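Local atomic coordinates of glycoside Hydrolase (Bacteroides uniformis, PDB entry 5T99), a protein that probably hydrolyses galactosidic linkages in agarose-derived sugars, as a family 2 glycoside hydrolase of a human gut bacterium. Residues A[205-210]-A[272-277]; A[199-204]-A[221-226]; A[171-176]-A[353-358]; A[252-257]-A[266-271]. One frame throughout, in Å; residues are numbered along the deposited sequence.

Contact 1: residues A[205-210]-A[272-277]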
loop_
_atom_site.group_PDB
_atom_site.type_symbol
_atom_site.label_atom_id
_atom_site.label_comp_id
_atom_site.label_asym_id
_atom_site.label_seq_id
_atom_site.Cartn_x
_atom_site.Cartn_y
_atom_site.Cartn_z
ATOM N N THR A 205 -25.252 14.047 4.760
ATOM C CA THR A 205 -24.616 14.730 5.883
ATOM C C THR A 205 -25.205 14.191 7.194
ATOM O O THR A 205 -26.418 14.092 7.333
ATOM C CB THR A 205 -24.833 16.259 5.804
ATOM O OG1 THR A 205 -24.540 16.714 4.482
ATOM C CG2 THR A 205 -23.946 17.007 6.785
ATOM N N THR A 206 -24.324 13.863 8.138
ATOM C CA THR A 206 -24.696 13.473 9.495
ATOM C C THR A 206 -24.322 14.625 10.422
ATOM O O THR A 206 -23.196 15.131 10.376
ATOM C CB THR A 206 -23.942 12.188 9.936
ATOM O OG1 THR A 206 -24.192 11.126 9.004
ATOM C CG2 THR A 206 -24.374 11.737 11.333
ATOM N N VAL A 207 -25.260 15.034 11.264
ATOM C CA VAL A 207 -25.018 16.121 12.216
ATOM C C VAL A 207 -25.416 15.665 13.611
ATOM O O VAL A 207 -26.494 15.088 13.795
ATOM C CB VAL A 207 -25.792 17.409 11.842
ATOM C CG1 VAL A 207 -25.512 18.514 12.855
ATOM C CG2 VAL A 207 -25.429 17.863 10.434
ATOM N N LYS A 208 -24.532 15.925 14.572
ATOM C CA LYS A 208 -24.758 15.613 15.977
ATOM C C LYS A 208 -25.100 16.906 16.718
ATOM O O LYS A 208 -24.421 17.925 16.546
ATOM C CB LYS A 208 -23.499 14.977 16.574
ATOM C CG LYS A 208 -23.637 14.454 18.001
ATOM C CD LYS A 208 -24.478 13.181 18.052
ATOM C CE LYS A 208 -24.562 12.603 19.459
ATOM N NZ LYS A 208 -25.293 13.528 20.375
ATOM N N ASN A 209 -26.152 16.849 17.535
ATOM C CA ASN A 209 -26.589 17.973 18.371
ATOM C C ASN A 209 -26.291 17.651 19.840
ATOM O O ASN A 209 -27.093 17.013 20.525
ATOM C CB ASN A 209 -28.091 18.236 18.173
ATOM C CG ASN A 209 -28.591 19.447 18.953
ATOM O OD1 ASN A 209 -27.834 20.094 19.676
ATOM N ND2 ASN A 209 -29.876 19.761 18.798
ATOM N N ALA A 210 -25.134 18.114 20.310
ATOM C CA ALA A 210 -24.724 17.934 21.705
ATOM C C ALA A 210 -25.205 19.061 22.634
ATOM O O ALA A 210 -24.774 19.094 23.778
ATOM C CB ALA A 210 -23.201 17.782 21.795
ATOM N N THR A 272 -17.884 21.176 3.678
ATOM C CA THR A 272 -19.229 21.172 4.255
ATOM C C THR A 272 -19.232 22.030 5.526
ATOM O O THR A 272 -18.478 21.759 6.466
ATOM C CB THR A 272 -19.710 19.727 4.568
ATOM O OG1 THR A 272 -19.788 18.976 3.352
ATOM C CG2 THR A 272 -21.085 19.722 5.238
ATOM N N GLU A 273 -20.089 23.048 5.542
ATOM C CA GLU A 273 -20.202 23.996 6.654
ATOM C C GLU A 273 -21.570 23.815 7.291
ATOM O O GLU A 273 -22.574 23.704 6.580
ATOM C CB GLU A 273 -20.009 25.433 6.149
ATOM C CG GLU A 273 -18.547 25.749 5.834
ATOM C CD GLU A 273 -18.328 26.992 4.976
ATOM O OE1 GLU A 273 -19.223 27.387 4.201
ATOM O OE2 GLU A 273 -17.224 27.568 5.049
ATOM N N ILE A 274 -21.603 23.733 8.620
ATOM C CA ILE A 274 -22.851 23.663 9.372
ATOM C C ILE A 274 -23.142 25.029 9.990
ATOM O O ILE A 274 -22.228 25.670 10.530
ATOM C CB ILE A 274 -22.759 22.609 10.493
ATOM C CG1 ILE A 274 -22.328 21.251 9.916
ATOM C CG2 ILE A 274 -24.080 22.501 11.249
ATOM C CD1 ILE A 274 -23.254 20.693 8.858
ATOM N N TYR A 275 -24.404 25.468 9.926
ATOM C CA TYR A 275 -24.810 26.744 10.532
ATOM C C TYR A 275 -25.967 26.572 11.483
ATOM O O TYR A 275 -26.898 25.811 11.206
ATOM C CB TYR A 275 -25.191 27.792 9.486
ATOM C CG TYR A 275 -24.054 28.173 8.593
ATOM C CD1 TYR A 275 -23.233 29.260 8.893
ATOM C CD2 TYR A 275 -23.783 27.439 7.441
ATOM C CE1 TYR A 275 -22.180 29.600 8.067
ATOM C CE2 TYR A 275 -22.737 27.769 6.618
ATOM C CZ TYR A 275 -21.936 28.838 6.925
ATOM O OH TYR A 275 -20.892 29.138 6.079
ATOM N N ASP A 276 -25.889 27.308 12.596
ATOM C CA ASP A 276 -26.979 27.468 13.554
ATOM C C ASP A 276 -27.397 28.929 13.443
ATOM O O ASP A 276 -26.729 29.819 13.986
ATOM C CB ASP A 276 -26.498 27.123 14.973
ATOM C CG ASP A 276 -27.628 27.082 15.998
ATOM O OD1 ASP A 276 -28.804 27.309 15.628
ATOM O OD2 ASP A 276 -27.328 26.813 17.188
ATOM N N GLY A 277 -28.482 29.175 12.714
ATOM C CA GLY A 277 -28.840 30.521 12.279
ATOM C C GLY A 277 -27.703 31.161 11.489
ATOM O O GLY A 277 -27.154 30.556 10.559
#
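V207 and I274 meet tip to tip between two facing beta sheets, CG2 of V207 lying 3.9 Å from CD1 of I274. CD1 of I274 also reaches T205, whose CG2 stands 4.3 Å from it, and T205 CG2 in turn lies 4.2 Å from CG2 of T272. Four side chains thus touch through methyl groups alone, and no hydrogen bond crosses between 205-210 and 272-277. I274 reaches out through its longer branch: with CG1 beside the backbone N (chi1 -54°) and the next bond turned the same way (chi2 -59°), CD1 is carried to the point where V207 and T205 can both touch it. T272 turns its methyl to the contact while its hydroxyl OG1 is hydrogen-bonded to ND1 of H221, so the polar end of this buried threonine is satisfied. The short strand segments run 10.0 Å apart at their closest, a spacing spanned by side chains rather than backbone bonds, and their directions differ by 39°. Further hydrophobic groups close the sides: I182 packs on T272 and I274, V180 on V207, and I219 on I274. Strand 198-209 lies between 180-194 and 245-255 in one sheet, and strand 268-276 between 215-224 and 279-288 in the other.

Contact 2: residues A[199-204]-A[221-226]. With EDO (1,2-ethanediol), chain K.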
loop_
_atom_site.group_PDB
_atom_site.type_symbol
_atom_site.label_atom_id
_atom_site.label_comp_id
_atom_site.label_asym_id
_atom_site.label_seq_id
_atom_site.Cartn_x
_atom_site.Cartn_y
_atom_site.Cartn_z
ATOM N N ALA A 199 -22.567 15.142 -14.374
ATOM C CA ALA A 199 -22.556 14.219 -13.253
ATOM C C ALA A 199 -23.453 14.791 -12.177
ATOM O O ALA A 199 -23.629 16.011 -12.084
ATOM C CB ALA A 199 -21.149 14.047 -12.716
ATOM N N VAL A 200 -24.030 13.899 -11.374
ATOM C CA VAL A 200 -24.817 14.283 -10.214
ATOM C C VAL A 200 -24.051 13.805 -9.000
ATOM O O VAL A 200 -23.675 12.635 -8.934
ATOM C CB VAL A 200 -26.218 13.642 -10.242
ATOM C CG1 VAL A 200 -27.009 13.999 -8.984
ATOM C CG2 VAL A 200 -26.971 14.091 -11.478
ATOM N N VAL A 201 -23.795 14.726 -8.068
ATOM C CA VAL A 201 -23.096 14.439 -6.821
ATOM C C VAL A 201 -24.130 14.427 -5.709
ATOM O O VAL A 201 -24.755 15.443 -5.438
ATOM C CB VAL A 201 -22.044 15.513 -6.516
ATOM C CG1 VAL A 201 -21.404 15.267 -5.156
ATOM C CG2 VAL A 201 -20.979 15.556 -7.614
ATOM N N GLN A 202 -24.305 13.271 -5.081
ATOM C CA GLN A 202 -25.264 13.081 -4.009
ATOM C C GLN A 202 -24.480 13.048 -2.708
ATOM O O GLN A 202 -23.439 12.397 -2.630
ATOM C CB GLN A 202 -26.037 11.767 -4.236
ATOM C CG GLN A 202 -27.016 11.378 -3.129
ATOM C CD GLN A 202 -27.692 10.041 -3.384
ATOM O OE1 GLN A 202 -27.532 9.080 -2.622
ATOM N NE2 GLN A 202 -28.457 9.974 -4.442
ATOM N N ILE A 203 -24.970 13.755 -1.692
ATOM C CA ILE A 203 -24.230 13.939 -0.432
ATOM C C ILE A 203 -25.135 13.714 0.769
ATOM O O ILE A 203 -26.155 14.393 0.916
ATOM C CB ILE A 203 -23.608 15.345 -0.329
ATOM C CG1 ILE A 203 -22.664 15.610 -1.518
ATOM C CG2 ILE A 203 -22.861 15.502 1.000
ATOM C CD1 ILE A 203 -22.265 17.063 -1.676
ATOM N N GLU A 204 -24.749 12.760 1.617
ATOM C CA GLU A 204 -25.417 12.519 2.888
ATOM C C GLU A 204 -24.614 13.155 4.006
ATOM O O GLU A 204 -23.451 12.821 4.184
ATOM C CB GLU A 204 -25.565 11.024 3.175
ATOM C CG GLU A 204 -26.438 10.727 4.392
ATOM C CD GLU A 204 -26.273 9.305 4.877
ATOM O OE1 GLU A 204 -27.133 8.474 4.550
ATOM O OE2 GLU A 204 -25.272 9.025 5.560
ATOM N N HIS A 221 -22.668 22.980 1.254
ATOM C CA HIS A 221 -21.658 22.191 0.547
ATOM C C HIS A 221 -21.001 23.008 -0.556
ATOM O O HIS A 221 -21.661 23.329 -1.544
ATOM C CB HIS A 221 -22.295 20.962 -0.098
ATOM C CG HIS A 221 -22.878 20.001 0.879
ATOM N ND1 HIS A 221 -22.133 19.419 1.881
ATOM C CD2 HIS A 221 -24.129 19.493 0.990
ATOM C CE1 HIS A 221 -22.905 18.610 2.582
ATOM N NE2 HIS A 221 -24.122 18.634 2.061
ATOM N N SER A 222 -19.714 23.312 -0.393
ATOM C CA SER A 222 -18.903 23.920 -1.452
ATOM C C SER A 222 -18.024 22.863 -2.141
ATOM O O SER A 222 -17.162 22.238 -1.498
ATOM C CB SER A 222 -18.031 25.041 -0.886
ATOM O OG SER A 222 -18.837 26.065 -0.342
ATOM N N ILE A 223 -18.261 22.671 -3.442
ATOM C CA ILE A 223 -17.498 21.739 -4.257
ATOM C C ILE A 223 -16.390 22.507 -4.933
ATOM O O ILE A 223 -16.643 23.419 -5.713
ATOM C CB ILE A 223 -18.377 21.012 -5.283
ATOM C CG1 ILE A 223 -19.340 20.090 -4.525
ATOM C CG2 ILE A 223 -17.515 20.197 -6.240
ATOM C CD1 ILE A 223 -20.407 19.453 -5.377
ATOM N N ILE A 224 -15.156 22.116 -4.629
ATOM C CA ILE A 224 -13.978 22.897 -4.980
ATOM C C ILE A 224 -13.137 22.084 -5.957
ATOM O O ILE A 224 -12.877 20.892 -5.738
ATOM C CB ILE A 224 -13.168 23.240 -3.719
ATOM C CG1 ILE A 224 -14.019 24.074 -2.745
ATOM C CG2 ILE A 224 -11.868 23.954 -4.076
ATOM C CD1 ILE A 224 -13.414 24.162 -1.353
ATOM N N ASN A 225 -12.720 22.743 -7.033
ATOM C CA ASN A 225 -11.932 22.102 -8.090
ATOM C C ASN A 225 -10.446 22.029 -7.730
ATOM O O ASN A 225 -10.031 22.495 -6.660
ATOM C CB ASN A 225 -12.210 22.743 -9.485
ATOM C CG ASN A 225 -11.593 24.129 -9.677
ATOM O OD1 ASN A 225 -10.778 24.610 -8.889
ATOM N ND2 ASN A 225 -11.996 24.778 -10.754
ATOM N N ALA A 226 -9.673 21.427 -8.630
ATOM C CA ALA A 226 -8.234 21.258 -8.481
ATOM C C ALA A 226 -7.439 22.556 -8.325
ATOM O O ALA A 226 -6.377 22.510 -7.718
ATOM C CB ALA A 226 -7.678 20.450 -9.649
HETATM C C1 EDO K . -26.287 5.801 5.894
HETATM O O1 EDO K . -27.696 5.988 5.702
HETATM C C2 EDO K . -25.813 4.427 5.438
HETATM O O2 EDO K . -24.936 3.842 6.410
HETATM O O HOH W 1 -26.569 16.711 2.695
#
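The imidazole of H221 receives I203 over one face in a CH-pi contact: methyl CG2 sits 3.8 Å from the ring centroid, 29° off the normal. CD1 of the same isoleucine lies over that face too, displaced toward the rim, 3.9 Å from CG of H221, so both branches bear on the ring. At the edge, in the ring plane, a water stands 3.2 Å from NE2 of H221. It also lies 3.0 Å from O of I203, to which it probably donates, and so links the ring to that strand's backbone. The other ring nitrogen, ND1, is hydrogen-bonded to T272 OG1, and the imidazole is thereby held at two corners as well as over a face. Reduced to an alanine, this position is likely to open a gap against I203 and deprive the water and the T272 hydroxyl of their partner. Two residues along each strand, V201 CG1 and I223 CD1 meet more loosely at 4.3 Å. Alternate residues of 199-204 and 221-226 therefore turn inward and pack face to face without backbone pairing, the arrangement of a beta sandwich, here the immunoglobulin-like domain that family 2 glycoside hydrolases carry.

Contact 3: residues A[171-176]-A[353-358]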
loop_
_atom_site.group_PDB
_atom_site.type_symbol
_atom_site.label_atom_id
_atom_site.label_comp_id
_atom_site.label_asym_id
_atom_site.label_seq_id
_atom_site.Cartn_x
_atom_site.Cartn_y
_atom_site.Cartn_z
ATOM N N ASN A 171 -1.332 7.904 11.966
ATOM C CA ASN A 171 -1.481 9.246 12.520
ATOM C C ASN A 171 -2.548 9.306 13.612
ATOM O O ASN A 171 -3.444 8.452 13.689
ATOM C CB ASN A 171 -1.813 10.261 11.425
ATOM C CG ASN A 171 -0.727 10.387 10.374
ATOM O OD1 ASN A 171 -0.995 10.239 9.177
ATOM N ND2 ASN A 171 0.493 10.663 10.799
ATOM N N VAL A 172 -2.418 10.326 14.455
ATOM C CA VAL A 172 -3.343 10.596 15.546
ATOM C C VAL A 172 -3.855 12.016 15.351
ATOM O O VAL A 172 -3.092 12.892 14.945
ATOM C CB VAL A 172 -2.642 10.431 16.914
ATOM C CG1 VAL A 172 -3.613 10.679 18.059
ATOM C CG2 VAL A 172 -2.049 9.029 17.036
ATOM N N TRP A 173 -5.135 12.242 15.637
ATOM C CA TRP A 173 -5.792 13.519 15.334
ATOM C C TRP A 173 -6.530 14.095 16.545
ATOM O O TRP A 173 -7.203 13.367 17.264
ATOM C CB TRP A 173 -6.767 13.347 14.165
ATOM C CG TRP A 173 -6.094 12.809 12.959
ATOM C CD1 TRP A 173 -6.015 11.503 12.589
ATOM C CD2 TRP A 173 -5.345 13.548 11.990
ATOM N NE1 TRP A 173 -5.284 11.382 11.442
ATOM C CE2 TRP A 173 -4.856 12.621 11.049
ATOM C CE3 TRP A 173 -5.037 14.905 11.826
ATOM C CZ2 TRP A 173 -4.085 13.003 9.946
ATOM C CZ3 TRP A 173 -4.262 15.292 10.731
ATOM C CH2 TRP A 173 -3.804 14.339 9.799
ATOM N N LEU A 174 -6.375 15.397 16.758
ATOM C CA LEU A 174 -7.155 16.138 17.736
ATOM C C LEU A 174 -8.303 16.834 17.013
ATOM O O LEU A 174 -8.079 17.523 16.025
ATOM C CB LEU A 174 -6.266 17.175 18.437
ATOM C CG LEU A 174 -6.944 18.201 19.354
ATOM C CD1 LEU A 174 -7.446 17.528 20.620
ATOM C CD2 LEU A 174 -5.973 19.339 19.658
ATOM N N ARG A 175 -9.521 16.661 17.519
ATOM C CA ARG A 175 -10.723 17.254 16.929
ATOM C C ARG A 175 -11.430 18.067 17.998
ATOM O O ARG A 175 -11.884 17.518 19.009
ATOM C CB ARG A 175 -11.641 16.163 16.369
ATOM C CG ARG A 175 -11.117 15.559 15.070
ATOM C CD ARG A 175 -11.592 14.134 14.825
ATOM N NE ARG A 175 -10.746 13.445 13.844
ATOM C CZ ARG A 175 -10.747 12.126 13.609
ATOM N NH1 ARG A 175 -11.573 11.295 14.269
ATOM N NH2 ARG A 175 -9.910 11.628 12.692
ATOM N N VAL A 176 -11.487 19.380 17.789
ATOM C CA VAL A 176 -12.128 20.290 18.708
ATOM C C VAL A 176 -13.324 20.852 17.961
ATOM O O VAL A 176 -13.157 21.548 16.959
ATOM C CB VAL A 176 -11.166 21.414 19.138
ATOM C CG1 VAL A 176 -11.884 22.454 20.003
ATOM C CG2 VAL A 176 -9.984 20.823 19.893
ATOM N N SER A 353 -3.693 2.376 5.352
ATOM C CA SER A 353 -3.800 3.691 5.969
ATOM C C SER A 353 -4.668 4.572 5.071
ATOM O O SER A 353 -4.764 4.309 3.866
ATOM C CB SER A 353 -2.422 4.306 6.104
ATOM O OG SER A 353 -1.889 4.514 4.825
ATOM N N PRO A 354 -5.313 5.605 5.637
ATOM C CA PRO A 354 -6.012 6.564 4.770
ATOM C C PRO A 354 -5.085 7.207 3.730
ATOM O O PRO A 354 -5.476 7.377 2.572
ATOM C CB PRO A 354 -6.535 7.616 5.750
ATOM C CG PRO A 354 -6.634 6.903 7.063
ATOM C CD PRO A 354 -5.502 5.921 7.065
ATOM N N GLU A 355 -3.855 7.511 4.141
ATOM C CA GLU A 355 -2.875 8.178 3.275
ATOM C C GLU A 355 -2.589 7.342 2.035
ATOM O O GLU A 355 -2.513 7.872 0.914
ATOM C CB GLU A 355 -1.567 8.481 4.032
ATOM C CG GLU A 355 -1.659 9.636 5.041
ATOM C CD GLU A 355 -2.394 9.277 6.326
ATOM O OE1 GLU A 355 -2.495 8.063 6.653
ATOM O OE2 GLU A 355 -2.883 10.216 7.004
ATOM N N PHE A 356 -2.463 6.034 2.234
ATOM C CA PHE A 356 -2.235 5.127 1.115
ATOM C C PHE A 356 -3.358 5.254 0.081
ATOM O O PHE A 356 -3.096 5.331 -1.113
ATOM C CB PHE A 356 -2.102 3.684 1.615
ATOM C CG PHE A 356 -1.888 2.681 0.516
ATOM C CD1 PHE A 356 -0.619 2.438 0.032
ATOM C CD2 PHE A 356 -2.962 1.993 -0.039
ATOM C CE1 PHE A 356 -0.406 1.534 -1.000
ATOM C CE2 PHE A 356 -2.764 1.071 -1.063
ATOM C CZ PHE A 356 -1.478 0.855 -1.552
ATOM N N LEU A 357 -4.607 5.287 0.558
ATOM C CA LEU A 357 -5.786 5.414 -0.319
ATOM C C LEU A 357 -5.899 6.790 -0.957
ATOM O O LEU A 357 -6.338 6.890 -2.106
ATOM C CB LEU A 357 -7.082 5.058 0.422
ATOM C CG LEU A 357 -7.148 3.589 0.860
ATOM C CD1 LEU A 357 -8.354 3.346 1.737
ATOM C CD2 LEU A 357 -7.170 2.634 -0.325
ATOM N N ASP A 358 -5.490 7.839 -0.236
ATOM C CA ASP A 358 -5.410 9.173 -0.837
ATOM C C ASP A 358 -4.466 9.163 -2.031
ATOM O O ASP A 358 -4.761 9.783 -3.044
ATOM C CB ASP A 358 -4.982 10.247 0.171
ATOM C CG ASP A 358 -6.053 10.549 1.200
ATOM O OD1 ASP A 358 -7.257 10.356 0.907
ATOM O OD2 ASP A 358 -5.690 10.987 2.313
HETATM O O HOH W 2 -2.735 7.625 9.328
#
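E355 bends at its second torsion (chi2 75°), which curls the carboxylate back from an extended course and sets it beside N171 and W173. N171 meets it with CG placed beside its own backbone N, and the two side chains cross obliquely, amide and carboxylate planes 82° apart. A water makes the clearest link between the segments: it accepts from the backbone N of N171 at 3.0 Å and lies 2.7 Å from OE1 of E355, to which it probably donates. The other carboxylate oxygen lies at the edge of the indole, near its plane, with OE2 of E355 4.2 Å from CZ2 of W173. The polar end of that indole has another partner: NE1 is hydrogen-bonded to D108. With an alanine in place of E355, the water and the backbone N-H behind it would probably lose their bridge to the helix. The carboxylate stands in the first turn of its helix, where the helix dipole would be expected to favour a negative charge. S353 caps that turn as N-cap, its OG accepting from F356 N at 3.1 Å and 155°. The contact joins two domains: strand 172-177, flanked by 28-29 and 102-107 in the sheet of the sugar-binding domain, and helix 354-363 of the TIM barrel, beside helices 327-339 and 388-403.

Contact 4: residues A[252-257]-A[266-271]. With EDO (1,2-ethanediol), chain D; EDO (1,2-ethanediol), chain E.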
loop_
_atom_site.group_PDB
_atom_site.type_symbol
_atom_site.label_atom_id
_atom_site.label_comp_id
_atom_site.label_asym_id
_atom_site.label_seq_id
_atom_site.Cartn_x
_atom_site.Cartn_y
_atom_site.Cartn_z
ATOM N N ILE A 252 -26.579 17.644 -6.299
ATOM C CA ILE A 252 -26.304 18.804 -7.128
ATOM C C ILE A 252 -25.705 18.337 -8.448
ATOM O O ILE A 252 -24.936 17.367 -8.481
ATOM C CB ILE A 252 -25.381 19.802 -6.396
ATOM C CG1 ILE A 252 -25.199 21.083 -7.222
ATOM C CG2 ILE A 252 -24.032 19.172 -6.061
ATOM C CD1 ILE A 252 -24.566 22.237 -6.461
ATOM N N ASN A 253 -26.085 19.022 -9.528
ATOM C CA ASN A 253 -25.560 18.764 -10.871
ATOM C C ASN A 253 -24.185 19.425 -11.017
ATOM O O ASN A 253 -23.971 20.545 -10.542
ATOM C CB ASN A 253 -26.487 19.347 -11.952
ATOM C CG ASN A 253 -27.857 18.681 -12.002
ATOM O OD1 ASN A 253 -28.028 17.503 -11.664
ATOM N ND2 ASN A 253 -28.848 19.437 -12.452
ATOM N N MET A 254 -23.264 18.701 -11.647
ATOM C CA MET A 254 -21.981 19.231 -12.100
ATOM C C MET A 254 -21.975 19.075 -13.611
ATOM O O MET A 254 -21.898 17.960 -14.117
ATOM C CB MET A 254 -20.817 18.414 -11.512
ATOM C CG MET A 254 -20.747 18.376 -9.996
ATOM S SD MET A 254 -20.204 19.950 -9.359
ATOM C CE MET A 254 -18.442 19.838 -9.636
ATOM N N LEU A 255 -22.100 20.185 -14.331
ATOM C CA LEU A 255 -22.029 20.153 -15.799
ATOM C C LEU A 255 -20.570 20.069 -16.261
ATOM O O LEU A 255 -19.675 20.602 -15.605
ATOM C CB LEU A 255 -22.744 21.364 -16.417
ATOM C CG LEU A 255 -24.199 21.617 -15.975
ATOM C CD1 LEU A 255 -24.798 22.762 -16.788
ATOM C CD2 LEU A 255 -25.085 20.376 -16.073
ATOM N N ASN A 256 -20.345 19.367 -17.370
ATOM C CA ASN A 256 -19.005 19.171 -17.942
ATOM C C ASN A 256 -17.959 18.772 -16.897
ATOM O O ASN A 256 -16.894 19.391 -16.801
ATOM C CB ASN A 256 -18.576 20.437 -18.678
ATOM C CG ASN A 256 -19.579 20.846 -19.734
ATOM O OD1 ASN A 256 -20.207 21.909 -19.639
ATOM N ND2 ASN A 256 -19.757 19.992 -20.737
ATOM N N PRO A 257 -18.273 17.731 -16.098
ATOM C CA PRO A 257 -17.407 17.352 -14.984
ATOM C C PRO A 257 -16.031 16.853 -15.430
ATOM O O PRO A 257 -15.885 16.331 -16.536
ATOM C CB PRO A 257 -18.190 16.217 -14.319
ATOM C CG PRO A 257 -18.919 15.595 -15.463
ATOM C CD PRO A 257 -19.379 16.773 -16.263
ATOM N N TYR A 266 -8.571 13.046 -11.644
ATOM C CA TYR A 266 -8.956 14.351 -11.179
ATOM C C TYR A 266 -9.787 14.237 -9.893
ATOM O O TYR A 266 -10.753 13.484 -9.845
ATOM C CB TYR A 266 -9.749 15.062 -12.273
ATOM C CG TYR A 266 -9.974 16.519 -11.993
ATOM C CD1 TYR A 266 -9.189 17.496 -12.615
ATOM C CD2 TYR A 266 -10.979 16.930 -11.102
ATOM C CE1 TYR A 266 -9.402 18.843 -12.376
ATOM C CE2 TYR A 266 -11.207 18.270 -10.850
ATOM C CZ TYR A 266 -10.415 19.230 -11.486
ATOM O OH TYR A 266 -10.640 20.566 -11.220
ATOM N N MET A 267 -9.404 15.016 -8.884
ATOM C CA MET A 267 -10.022 15.004 -7.571
ATOM C C MET A 267 -10.684 16.337 -7.300
ATOM O O MET A 267 -10.136 17.387 -7.632
ATOM C CB MET A 267 -8.954 14.779 -6.496
ATOM C CG MET A 267 -8.320 13.388 -6.523
ATOM S SD MET A 267 -9.537 12.094 -6.248
ATOM C CE MET A 267 -9.908 12.335 -4.511
ATOM N N TYR A 268 -11.863 16.276 -6.697
ATOM C CA TYR A 268 -12.566 17.449 -6.198
ATOM C C TYR A 268 -12.409 17.442 -4.695
ATOM O O TYR A 268 -12.062 16.424 -4.113
ATOM C CB TYR A 268 -14.059 17.394 -6.567
ATOM C CG TYR A 268 -14.374 17.720 -8.007
ATOM C CD1 TYR A 268 -14.639 19.025 -8.404
ATOM C CD2 TYR A 268 -14.402 16.728 -8.973
ATOM C CE1 TYR A 268 -14.936 19.336 -9.729
ATOM C CE2 TYR A 268 -14.692 17.018 -10.308
ATOM C CZ TYR A 268 -14.970 18.324 -10.684
ATOM O OH TYR A 268 -15.267 18.613 -11.993
ATOM N N LYS A 269 -12.672 18.589 -4.086
ATOM C CA LYS A 269 -12.713 18.748 -2.634
ATOM C C LYS A 269 -14.084 19.305 -2.209
ATOM O O LYS A 269 -14.537 20.324 -2.742
ATOM C CB LYS A 269 -11.593 19.682 -2.187
ATOM C CG LYS A 269 -11.490 19.903 -0.680
ATOM C CD LYS A 269 -10.311 20.806 -0.314
ATOM C CE LYS A 269 -8.980 20.060 -0.408
ATOM N NZ LYS A 269 -7.816 20.955 -0.111
ATOM N N LEU A 270 -14.728 18.627 -1.257
ATOM C CA LEU A 270 -16.006 19.058 -0.688
ATOM C C LEU A 270 -15.768 19.731 0.653
ATOM O O LEU A 270 -15.262 19.091 1.570
ATOM C CB LEU A 270 -16.935 17.858 -0.474
ATOM C CG LEU A 270 -18.213 18.092 0.341
ATOM C CD1 LEU A 270 -19.126 19.082 -0.381
ATOM C CD2 LEU A 270 -18.929 16.781 0.621
ATOM N N LYS A 271 -16.158 20.998 0.771
ATOM C CA LYS A 271 -16.167 21.704 2.052
ATOM C C LYS A 271 -17.606 21.769 2.525
ATOM O O LYS A 271 -18.458 22.340 1.844
ATOM C CB LYS A 271 -15.596 23.103 1.858
ATOM C CG LYS A 271 -15.565 24.046 3.072
ATOM C CD LYS A 271 -15.436 25.498 2.579
ATOM C CE LYS A 271 -14.437 26.317 3.369
ATOM N NZ LYS A 271 -14.019 27.543 2.621
HETATM C C1 EDO D . -19.008 22.492 -12.781
HETATM O O1 EDO D . -18.909 21.088 -13.014
HETATM C C2 EDO D . -20.339 22.877 -12.130
HETATM O O2 EDO D . -21.442 22.839 -13.054
HETATM C C1 EDO E . -17.002 24.105 -17.153
HETATM O O1 EDO E . -16.978 24.113 -15.716
HETATM C C2 EDO E . -18.314 24.713 -17.655
HETATM O O2 EDO E . -19.425 23.828 -17.430
#
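M254 and Y268 supply the main apolar touch, the methionine methyl CE coming within 3.5 Å of the ring carbon CE1 of Y268. The approach is oblique to the ring, and the side chains come from opposite directions. M254 gets there by folding: its chain bends at both chi2 (-73°) and chi3 (-79°), which swings the terminal methyl round toward the tyrosine. P257 adds a lighter van der Waals contact at the far end of the phenol, its CA 3.9 Å from OH of Y268. Within 266-271 itself, Y266 lays CE2 over the centre of one face of the Y268 ring, 3.7 Å above its plane.

Hydrogen bonding does not cross between the two segments. The phenol OH of Y268 is instead bonded to the backbone N of N258, just past P257, so the ring is tied at its polar end to the loop that it also packs against. On the 252-257 side, one ethanediol, probably from the crystallisation liquor, uses both hydroxyls on L255: it accepts from N at 3.0 Å through O2 and donates to O at 2.7 Å through O1. A second gives a proton to N256 OD1.

I223 packs on both M254 and Y268, and V201 on M254. Together they fill one end of the immunoglobulin-like beta sandwich, where the chain leaves strand 245-255 and crosses to strand 268-276 in the facing sheet.

Contacts 1, 2 and 4 are three contacts within one beta sandwich, all between its three-stranded and four-stranded sheets. Contacts 2 and 4 lie side by side, centres 5 Å apart, and the centre of contact 1 is about 17 Å from that of contact 2 and 22 Å from that of contact 4. Strand 198-209 serves contacts 1 and 2, strand 268-276 contacts 1 and 4. Contacts 1 and 2 touch through H221; backbone pairing of I224 with K269 joins contacts 2 and 4. Along the chain, contacts 1 and 2 interleave, contact 2 closes before contact 4 opens, and contact 4 nests inside contact 1. Contact 3 encloses them all, tying the sugar-binding domain to the barrel.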